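Local coordinates for CD1-2 antigen (Gallus gallus, PDB 3DBX), which probably presents lipid antigens to T cells, as other CD1 proteins do, from a groove walled by two helices above a beta-sheet floor, at residues F16-L21 and P96-I101; T27-M32 and M41-H46. All coordinates share one frame; numbering follows the deposited sequence. Where two conformers were deposited one is given.

Contact 1 of 2, residues F16-L21 and P96-I101; sequences FYTLLL and PRVFQI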
ATOM      1  N   PHE A  16     -10.432   0.984   2.854  1.00 33.35           N
ATOM      2  CA  PHE A  16     -10.289   0.413   1.517  1.00 33.41           C
ATOM      3  C   PHE A  16     -11.133  -0.874   1.451  1.00 34.32           C
ATOM      4  O   PHE A  16     -10.867  -1.797   2.196  1.00 34.71           O
ATOM      5  CB  PHE A  16      -8.812   0.009   1.324  1.00 32.63           C
ATOM      6  CG  PHE A  16      -7.857   1.159   1.344  1.00 31.62           C
ATOM      7  CD1 PHE A  16      -7.465   1.761   0.167  1.00 34.44           C
ATOM      8  CD2 PHE A  16      -7.354   1.646   2.541  1.00 34.65           C
ATOM      9  CE1 PHE A  16      -6.576   2.854   0.182  1.00 37.16           C
ATOM     10  CE2 PHE A  16      -6.475   2.735   2.571  1.00 34.42           C
ATOM     11  CZ  PHE A  16      -6.086   3.330   1.402  1.00 35.10           C
ATOM     12  N   TYR A  17     -12.103  -0.958   0.554  1.00 34.75           N
ATOM     13  CA  TYR A  17     -12.964  -2.145   0.453  1.00 36.32           C
ATOM     14  C   TYR A  17     -13.010  -2.630  -0.981  1.00 36.03           C
ATOM     15  O   TYR A  17     -13.140  -1.817  -1.875  1.00 34.89           O
ATOM     16  CB  TYR A  17     -14.395  -1.822   0.881  1.00 38.91           C
ATOM     17  CG  TYR A  17     -14.608  -1.862   2.364  1.00 41.10           C
ATOM     18  CD1 TYR A  17     -15.155  -2.976   2.977  1.00 42.11           C
ATOM     19  CD2 TYR A  17     -14.226  -0.798   3.167  1.00 44.21           C
ATOM     20  CE1 TYR A  17     -15.344  -3.025   4.375  1.00 44.90           C
ATOM     21  CE2 TYR A  17     -14.407  -0.839   4.573  1.00 43.21           C
ATOM     22  CZ  TYR A  17     -14.958  -1.955   5.156  1.00 44.05           C
ATOM     23  OH  TYR A  17     -15.150  -1.991   6.531  1.00 47.54           O
ATOM     24  N   THR A  18     -12.926  -3.949  -1.164  1.00 36.69           N
ATOM     25  CA  THR A  18     -13.023  -4.619  -2.477  1.00 38.60           C
ATOM     26  C   THR A  18     -14.137  -5.667  -2.398  1.00 40.80           C
ATOM     27  O   THR A  18     -14.158  -6.535  -1.497  1.00 41.80           O
ATOM     28  CB  THR A  18     -11.713  -5.287  -2.864  1.00 37.94           C
ATOM     29  OG1 THR A  18     -10.679  -4.296  -2.910  1.00 38.36           O
ATOM     30  CG2 THR A  18     -11.803  -5.973  -4.215  1.00 38.97           C
ATOM     31  N   LEU A  19     -15.092  -5.524  -3.301  1.00 41.34           N
ATOM     32  CA  LEU A  19     -16.230  -6.406  -3.390  1.00 43.35           C
ATOM     33  C   LEU A  19     -16.102  -7.090  -4.747  1.00 44.24           C
ATOM     34  O   LEU A  19     -16.319  -6.460  -5.762  1.00 44.47           O
ATOM     35  CB  LEU A  19     -17.532  -5.595  -3.312  1.00 45.38           C
ATOM     36  CG  LEU A  19     -18.005  -5.126  -1.930  1.00 44.51           C
ATOM     37  CD1 LEU A  19     -16.952  -4.228  -1.267  1.00 45.22           C
ATOM     38  CD2 LEU A  19     -19.317  -4.414  -1.987  1.00 45.16           C
ATOM     39  N   LEU A  20     -15.664  -8.346  -4.736  1.00 45.23           N
ATOM     40  CA  LEU A  20     -15.528  -9.155  -5.939  1.00 47.69           C
ATOM     41  C   LEU A  20     -16.759 -10.019  -6.067  1.00 51.00           C
ATOM     42  O   LEU A  20     -16.970 -10.987  -5.312  1.00 52.92           O
ATOM     43  CB  LEU A  20     -14.259 -10.012  -5.925  1.00 47.38           C
ATOM     44  CG  LEU A  20     -14.120 -11.118  -6.995  1.00 51.84           C
ATOM     45  CD1 LEU A  20     -14.471 -10.683  -8.453  1.00 50.33           C
ATOM     46  CD2 LEU A  20     -12.711 -11.712  -6.929  1.00 52.00           C
ATOM     47  N   LEU A  21     -17.575  -9.648  -7.040  1.00 51.88           N
ATOM     48  CA  LEU A  21     -18.846 -10.263  -7.264  1.00 55.15           C
ATOM     49  C   LEU A  21     -18.670 -11.335  -8.351  1.00 57.45           C
ATOM     50  O   LEU A  21     -18.839 -11.070  -9.537  1.00 57.21           O
ATOM     51  CB  LEU A  21     -19.855  -9.178  -7.659  1.00 55.73           C
ATOM     52  CG  LEU A  21     -20.601  -8.373  -6.582  1.00 56.40           C
ATOM     53  CD1 LEU A  21     -19.750  -7.960  -5.406  1.00 53.50           C
ATOM     54  CD2 LEU A  21     -21.352  -7.177  -7.189  1.00 56.42           C
ATOM     55  N   PRO A  96     -18.066 -11.764 -13.802  1.00 63.95           N
ATOM     56  CA  PRO A  96     -17.652 -11.128 -12.534  1.00 59.59           C
ATOM     57  C   PRO A  96     -17.606  -9.620 -12.665  1.00 57.02           C
ATOM     58  O   PRO A  96     -17.419  -9.081 -13.760  1.00 57.21           O
ATOM     59  CB  PRO A  96     -16.226 -11.680 -12.284  1.00 58.38           C
ATOM     60  CG  PRO A  96     -16.025 -12.793 -13.339  1.00 62.23           C
ATOM     61  CD  PRO A  96     -16.930 -12.428 -14.467  1.00 64.15           C
ATOM     62  N   ARG A  97     -17.825  -8.952 -11.549  1.00 54.42           N
ATOM     63  CA  ARG A  97     -17.656  -7.519 -11.437  1.00 52.69           C
ATOM     64  C   ARG A  97     -16.808  -7.281 -10.184  1.00 49.39           C
ATOM     65  O   ARG A  97     -17.015  -7.939  -9.171  1.00 49.85           O
ATOM     66  CB  ARG A  97     -19.015  -6.833 -11.281  1.00 53.48           C
ATOM     67  CG  ARG A  97     -19.767  -6.644 -12.566  1.00 57.72           C
ATOM     68  CD  ARG A  97     -19.123  -5.606 -13.451  1.00 58.34           C
ATOM     69  NE  ARG A  97     -19.542  -5.800 -14.833  1.00 62.14           N
ATOM     70  CZ  ARG A  97     -19.049  -5.137 -15.869  1.00 61.49           C
ATOM     71  NH1 ARG A  97     -18.100  -4.228 -15.703  1.00 59.54           N
ATOM     72  NH2 ARG A  97     -19.479  -5.414 -17.075  1.00 65.56           N
ATOM     73  N   VAL A  98     -15.829  -6.388 -10.261  1.00 47.37           N
ATOM     74  CA  VAL A  98     -15.097  -5.985  -9.064  1.00 44.66           C
ATOM     75  C   VAL A  98     -15.398  -4.527  -8.733  1.00 43.00           C
ATOM     76  O   VAL A  98     -15.102  -3.620  -9.526  1.00 41.84           O
ATOM     77  CB  VAL A  98     -13.558  -6.137  -9.191  1.00 43.78           C
ATOM     78  CG1 VAL A  98     -12.889  -5.944  -7.823  1.00 42.12           C
ATOM     79  CG2 VAL A  98     -13.174  -7.473  -9.765  1.00 47.91           C
ATOM     80  N   PHE A  99     -15.942  -4.300  -7.538  1.00 41.81           N
ATOM     81  CA  PHE A  99     -16.169  -2.935  -7.050  1.00 40.98           C
ATOM     82  C   PHE A  99     -15.177  -2.605  -5.954  1.00 38.66           C
ATOM     83  O   PHE A  99     -14.780  -3.492  -5.213  1.00 39.00           O
ATOM     84  CB  PHE A  99     -17.606  -2.753  -6.538  1.00 41.96           C
ATOM     85  CG  PHE A  99     -18.659  -2.790  -7.634  1.00 44.59           C
ATOM     86  CD1 PHE A  99     -19.119  -1.611  -8.214  1.00 43.68           C
ATOM     87  CD2 PHE A  99     -19.185  -4.001  -8.069  1.00 44.72           C
ATOM     88  CE1 PHE A  99     -20.077  -1.636  -9.226  1.00 49.92           C
ATOM     89  CE2 PHE A  99     -20.150  -4.040  -9.060  1.00 50.25           C
ATOM     90  CZ  PHE A  99     -20.603  -2.851  -9.641  1.00 51.12           C
ATOM     91  N   GLN A 100     -14.794  -1.332  -5.841  1.00 37.90           N
ATOM     92  CA  GLN A 100     -13.843  -0.875  -4.809  1.00 35.09           C
ATOM     93  C   GLN A 100     -14.309   0.445  -4.194  1.00 35.77           C
ATOM     94  O   GLN A 100     -14.919   1.281  -4.879  1.00 36.28           O
ATOM     95  CB  GLN A 100     -12.435  -0.738  -5.387  1.00 35.19           C
ATOM     96  CG  GLN A 100     -11.762  -2.078  -5.762  1.00 35.59           C
ATOM     97  CD  GLN A 100     -10.622  -1.937  -6.728  1.00 36.55           C
ATOM     98  OE1 GLN A 100     -10.834  -1.944  -7.915  1.00 37.97           O
ATOM     99  NE2 GLN A 100      -9.400  -1.836  -6.218  1.00 35.26           N
ATOM    100  N   ILE A 101     -14.041   0.621  -2.896  0.50 34.28           N
ATOM    101  CA  ILE A 101     -14.488   1.807  -2.152  0.50 35.64           C
ATOM    102  C   ILE A 101     -13.338   2.365  -1.328  0.50 34.42           C
ATOM    103  O   ILE A 101     -12.782   1.666  -0.483  0.50 33.20           O
ATOM    104  CB  ILE A 101     -15.697   1.499  -1.196  0.50 36.61           C
ATOM    105  CG1 ILE A 101     -16.917   0.990  -1.970  0.50 39.51           C
ATOM    106  CG2 ILE A 101     -16.107   2.749  -0.399  0.50 37.58           C
ATOM    107  CD1 ILE A 101     -17.053  -0.523  -1.999  0.50 40.36           C
TER

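Contact 2 of 2, residues T27-M32 and M41-H46; sequences TELTGM and MVLDPH. With NAG (2-acetamido-2-deoxy-beta-D-glucopyranose), chain D.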
ATOM      1  N   THR A  27     -19.998 -13.498  -3.309  1.00 62.82           N
ATOM      2  CA  THR A  27     -19.234 -12.303  -3.020  1.00 58.85           C
ATOM      3  C   THR A  27     -17.996 -12.730  -2.261  1.00 57.72           C
ATOM      4  O   THR A  27     -18.072 -13.540  -1.327  1.00 60.17           O
ATOM      5  CB  THR A  27     -20.012 -11.279  -2.147  1.00 58.05           C
ATOM      6  OG1 THR A  27     -21.360 -11.159  -2.609  1.00 61.14           O
ATOM      7  CG2 THR A  27     -19.345  -9.916  -2.209  1.00 53.73           C
ATOM      8  N   GLU A  28     -16.858 -12.172  -2.656  1.00 54.72           N
ATOM      9  CA  GLU A  28     -15.646 -12.306  -1.897  1.00 53.09           C
ATOM     10  C   GLU A  28     -15.282 -10.907  -1.422  1.00 49.59           C
ATOM     11  O   GLU A  28     -15.250  -9.947  -2.195  1.00 48.28           O
ATOM     12  CB  GLU A  28     -14.538 -12.921  -2.756  1.00 53.31           C
ATOM     13  N   LEU A  29     -15.017 -10.761  -0.140  1.00 48.99           N
ATOM     14  CA  LEU A  29     -14.705  -9.417   0.345  1.00 45.63           C
ATOM     15  C   LEU A  29     -13.305  -9.296   0.893  1.00 43.69           C
ATOM     16  O   LEU A  29     -12.780 -10.225   1.496  1.00 44.47           O
ATOM     17  CB  LEU A  29     -15.691  -8.976   1.425  1.00 46.78           C
ATOM     18  CG  LEU A  29     -17.193  -8.818   1.155  1.00 50.35           C
ATOM     19  CD1 LEU A  29     -17.871  -8.574   2.493  1.00 53.46           C
ATOM     20  CD2 LEU A  29     -17.465  -7.656   0.227  1.00 49.80           C
ATOM     21  N   THR A  30     -12.721  -8.123   0.700  1.00 41.11           N
ATOM     22  CA  THR A  30     -11.563  -7.704   1.484  1.00 40.16           C
ATOM     23  C   THR A  30     -11.805  -6.271   1.915  1.00 37.36           C
ATOM     24  O   THR A  30     -12.521  -5.523   1.244  1.00 36.47           O
ATOM     25  CB  THR A  30     -10.236  -7.768   0.663  1.00 40.19           C
ATOM     26  OG1 THR A  30     -10.344  -6.908  -0.475  1.00 43.13           O
ATOM     27  CG2 THR A  30      -9.970  -9.184   0.182  1.00 42.30           C
ATOM     28  N   GLY A  31     -11.235  -5.896   3.047  1.00 35.75           N
ATOM     29  CA  GLY A  31     -11.305  -4.508   3.478  1.00 34.30           C
ATOM     30  C   GLY A  31     -10.353  -4.247   4.623  1.00 34.64           C
ATOM     31  O   GLY A  31     -10.060  -5.137   5.449  1.00 33.41           O
ATOM     32  N   MET A  32      -9.858  -3.023   4.656  1.00 34.32           N
ATOM     33  CA  MET A  32      -8.900  -2.594   5.688  1.00 37.62           C
ATOM     34  C   MET A  32      -9.191  -1.192   6.146  1.00 34.62           C
ATOM     35  O   MET A  32      -9.582  -0.366   5.346  1.00 34.38           O
ATOM     36  CB  MET A  32      -7.497  -2.598   5.112  1.00 37.05           C
ATOM     37  CG  MET A  32      -6.438  -2.437   6.201  1.00 40.79           C
ATOM     38  SD  MET A  32      -4.843  -2.497   5.447  1.00 44.93           S
ATOM     39  CE  MET A  32      -4.909  -4.070   4.615  1.00 42.40           C
ATOM     40  N   MET A  41      -8.003  -2.290  11.588  1.00 38.14           N
ATOM     41  CA  MET A  41      -9.050  -3.295  11.455  1.00 40.72           C
ATOM     42  C   MET A  41      -8.909  -3.925  10.088  1.00 38.43           C
ATOM     43  O   MET A  41      -8.554  -3.247   9.123  1.00 35.92           O
ATOM     44  CB  MET A  41     -10.440  -2.658  11.565  1.00 41.13           C
ATOM     45  CG  MET A  41     -10.858  -2.345  12.972  1.00 45.69           C
ATOM     46  SD  MET A  41     -12.530  -1.689  13.160  1.00 50.97           S
ATOM     47  CE  MET A  41     -12.421  -0.162  12.220  1.00 46.89           C
ATOM     48  N   VAL A  42      -9.160  -5.216  10.003  1.00 39.39           N
ATOM     49  CA  VAL A  42      -9.167  -5.876   8.708  1.00 39.40           C
ATOM     50  C   VAL A  42     -10.429  -6.728   8.626  1.00 41.42           C
ATOM     51  O   VAL A  42     -10.801  -7.405   9.582  1.00 43.61           O
ATOM     52  CB  VAL A  42      -7.844  -6.680   8.489  1.00 39.76           C
ATOM     53  CG1 VAL A  42      -7.990  -7.832   7.514  1.00 42.48           C
ATOM     54  CG2 VAL A  42      -6.751  -5.734   7.983  1.00 39.83           C
ATOM     55  N   LEU A  43     -11.112  -6.673   7.495  1.00 41.13           N
ATOM     56  CA  LEU A  43     -12.320  -7.446   7.352  1.00 44.53           C
ATOM     57  C   LEU A  43     -11.920  -8.913   7.150  1.00 47.28           C
ATOM     58  O   LEU A  43     -11.039  -9.198   6.335  1.00 46.87           O
ATOM     59  CB  LEU A  43     -13.139  -6.898   6.176  1.00 43.23           C
ATOM     60  CG  LEU A  43     -14.502  -7.544   5.896  1.00 46.12           C
ATOM     61  CD1 LEU A  43     -15.488  -7.057   6.908  1.00 46.88           C
ATOM     62  CD2 LEU A  43     -15.019  -7.251   4.475  1.00 45.45           C
ATOM     63  N   ASP A  44     -12.521  -9.842   7.891  1.00 51.80           N
ATOM     64  CA  ASP A  44     -12.229 -11.256   7.632  1.00 55.87           C
ATOM     65  C   ASP A  44     -13.091 -11.743   6.475  1.00 57.48           C
ATOM     66  O   ASP A  44     -14.315 -11.668   6.560  1.00 59.51           O
ATOM     67  CB  ASP A  44     -12.424 -12.158   8.858  1.00 60.01           C
ATOM     68  CG  ASP A  44     -12.058 -13.614   8.563  1.00 65.33           C
ATOM     69  OD1 ASP A  44     -10.860 -13.906   8.368  1.00 67.48           O
ATOM     70  OD2 ASP A  44     -12.965 -14.472   8.495  1.00 70.79           O
ATOM     71  N   PRO A  45     -12.455 -12.220   5.379  1.00 57.33           N
ATOM     72  CA  PRO A  45     -13.173 -12.606   4.166  1.00 58.40           C
ATOM     73  C   PRO A  45     -14.188 -13.719   4.370  1.00 62.93           C
ATOM     74  O   PRO A  45     -15.176 -13.789   3.639  1.00 63.70           O
ATOM     75  CB  PRO A  45     -12.048 -13.081   3.240  1.00 57.89           C
ATOM     76  CG  PRO A  45     -10.847 -12.311   3.735  1.00 56.16           C
ATOM     77  CD  PRO A  45     -11.001 -12.390   5.208  1.00 55.92           C
ATOM     78  N   HIS A  46     -13.938 -14.569   5.362  1.00 65.87           N
ATOM     79  CA  HIS A  46     -14.737 -15.759   5.586  1.00 70.98           C
ATOM     80  C   HIS A  46     -15.971 -15.476   6.432  1.00 72.15           C
ATOM     81  O   HIS A  46     -17.008 -16.080   6.210  1.00 75.50           O
ATOM     82  CB  HIS A  46     -13.881 -16.863   6.224  1.00 74.69           C
ATOM     83  CG  HIS A  46     -12.641 -17.193   5.445  1.00 75.53           C
ATOM     84  ND1 HIS A  46     -12.615 -18.157   4.455  1.00 80.25           N
ATOM     85  CD2 HIS A  46     -11.386 -16.686   5.510  1.00 73.53           C
ATOM     86  CE1 HIS A  46     -11.397 -18.226   3.944  1.00 79.14           C
ATOM     87  NE2 HIS A  46     -10.632 -17.344   4.566  1.00 75.28           N
TER
HETATM   88  C1  NAG D 511      -9.347 -12.869  11.964  1.00 67.19           C
HETATM   89  C2  NAG D 511      -8.286 -13.420  10.976  1.00 66.90           C
HETATM   90  C3  NAG D 511      -8.358 -14.948  10.842  1.00 72.69           C
HETATM   91  C4  NAG D 511      -8.275 -15.631  12.214  1.00 76.27           C
HETATM   92  C5  NAG D 511      -9.309 -15.018  13.175  1.00 76.88           C
HETATM   93  C6  NAG D 511      -9.040 -15.479  14.607  1.00 81.67           C
HETATM   94  C7  NAG D 511      -7.936 -11.648   9.252  1.00 61.49           C
HETATM   95  C8  NAG D 511      -7.726 -11.464   7.775  1.00 58.73           C
HETATM   96  N2  NAG D 511      -8.387 -12.857   9.637  1.00 65.25           N
HETATM   97  O3  NAG D 511      -7.332 -15.407   9.977  1.00 71.74           O
HETATM   98  O4  NAG D 511      -8.429 -17.040  12.100  1.00 81.50           O
HETATM   99  O5  NAG D 511      -9.285 -13.592  13.192  1.00 70.85           O
HETATM  100  O6  NAG D 511     -10.215 -15.422  15.387  1.00 85.28           O
HETATM  101  O7  NAG D 511      -7.701 -10.719  10.026  1.00 58.72           O
HETATM  102  O   HOH W   1     -15.479 -13.107   1.264  1.00 50.29           O
HETATM  103  O   HOH W   2      -9.869  -8.261   4.255  1.00 35.87           O

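Contact 1 of 2, residues F16-L21 and P96-I101
In the beta-sheet floor of the MHC-like alpha1-alpha2 platform, Y17 to L21 pair with I101 to R97 as neighbouring antiparallel strands. Three hydrogen-bonded pairs, Y17 with I101, L19 with F99 and L21 with R97, supply six backbone bonds. The straightest runs from L19 N to F99 O (2.8 Å, 175°), while R97 N to L21 O is the longest at 3.1 Å. Side chains alternate between the two faces. On the face turned to helix 77-89, L19 CD1 meets I101 CD1 at 3.8 Å, and L21 sends CD2 to the F99 ring, 3.8 Å from CE2. The F99 ring in turn packs on M84 and T88 of that helix, and the I101 side chain comes within about 4 Å, nearest atoms, of a bound palmitic acid. R97, on the same face, leads its guanidinium away to a salt bridge with E121. On the opposite face, L20 CG stands anti to the backbone N (chi1 168°), and its CD1 reaches V98 CG2 at 3.7 Å. T18 turns CG2 to V98 CG1 (3.8 Å) and lies alongside Q100, OG1 against CG. The Q100 amide is hydrogen-bonded at both OE1 and NE2 to the other protein chain of the assembly. One face toward helix and lipid, the other partly toward a partner chain: this is the sheet floor of the MHC class I and CD1 fold.

Contact 2 of 2, residues T27-M32 and M41-H46
Strands 27-32 and 41-43 run antiparallel, their axes 4.7 Å apart at closest approach and 172° between directions, as two arms of a beta hairpin. M32 and V42 form a non-hydrogen-bonded pair. Beside it, L43 N gives a nearly straight bond to G31 O (2.8 Å, 174°). The return bond of this pair is replaced by a water, which accepts from G31 N and donates to L43 O. A second water repeats the pattern farther along, accepting from L29 N at 2.8 Å and donating to P45 O, where segment 41-46 has left the strand. The P45 ring meanwhile rests against the other strand's backbone, CB 3.4 Å from L29 O.

L43 carries the apolar contact. With CG anti to the backbone N (chi1 -177°), it slants across L29, and its CD2 touches both CB (3.6 Å) and CD1 of that leucine. L29 also packs on I77 and I81 of helix 77-89. On the other face of the sheet M32 and V42 lie side by side, M32 CG against V42 CG2 at 3.8 Å, and each also packs on an acidic side chain of the other protein chain.

V42 turns its other branch, CG1, to the acetyl methyl C8 of the N-acetylglucosamine, whose N2 donates to D44 OD1 (3.0 Å). D44 OD2 is hydrogen-bonded to T47 OG1. This sugar belongs to the glycan on N51; the bond and the methyl contact probably limit its swing, and no binding pocket is involved. Direct pairing thus gives way to water-bridged pairing as the strands part, with each water satisfying a backbone N-H and a carbonyl that no longer meet.

From the N terminus, the chain runs along strand 12-21, turns, and returns as strand 27-35. It then doubles back through strand 38-43, and contact 2 closes this short hairpin. Only after helices 66-71 and 77-89 does strand 97-107 come up on the other flank of strand 12-21, so contact 1 closes a much longer loop with contact 2 nested inside it. The two contacts adjoin, their centres 11 Å apart: T18 N with T30 O and L20 O with E28 N are probable hydrogen bonds, and L19 packs on L29. With those bonds between them, the two contacts tie four adjacent strands of one antiparallel sheet, in the order 38-43, 27-35, 12-21, 97-107.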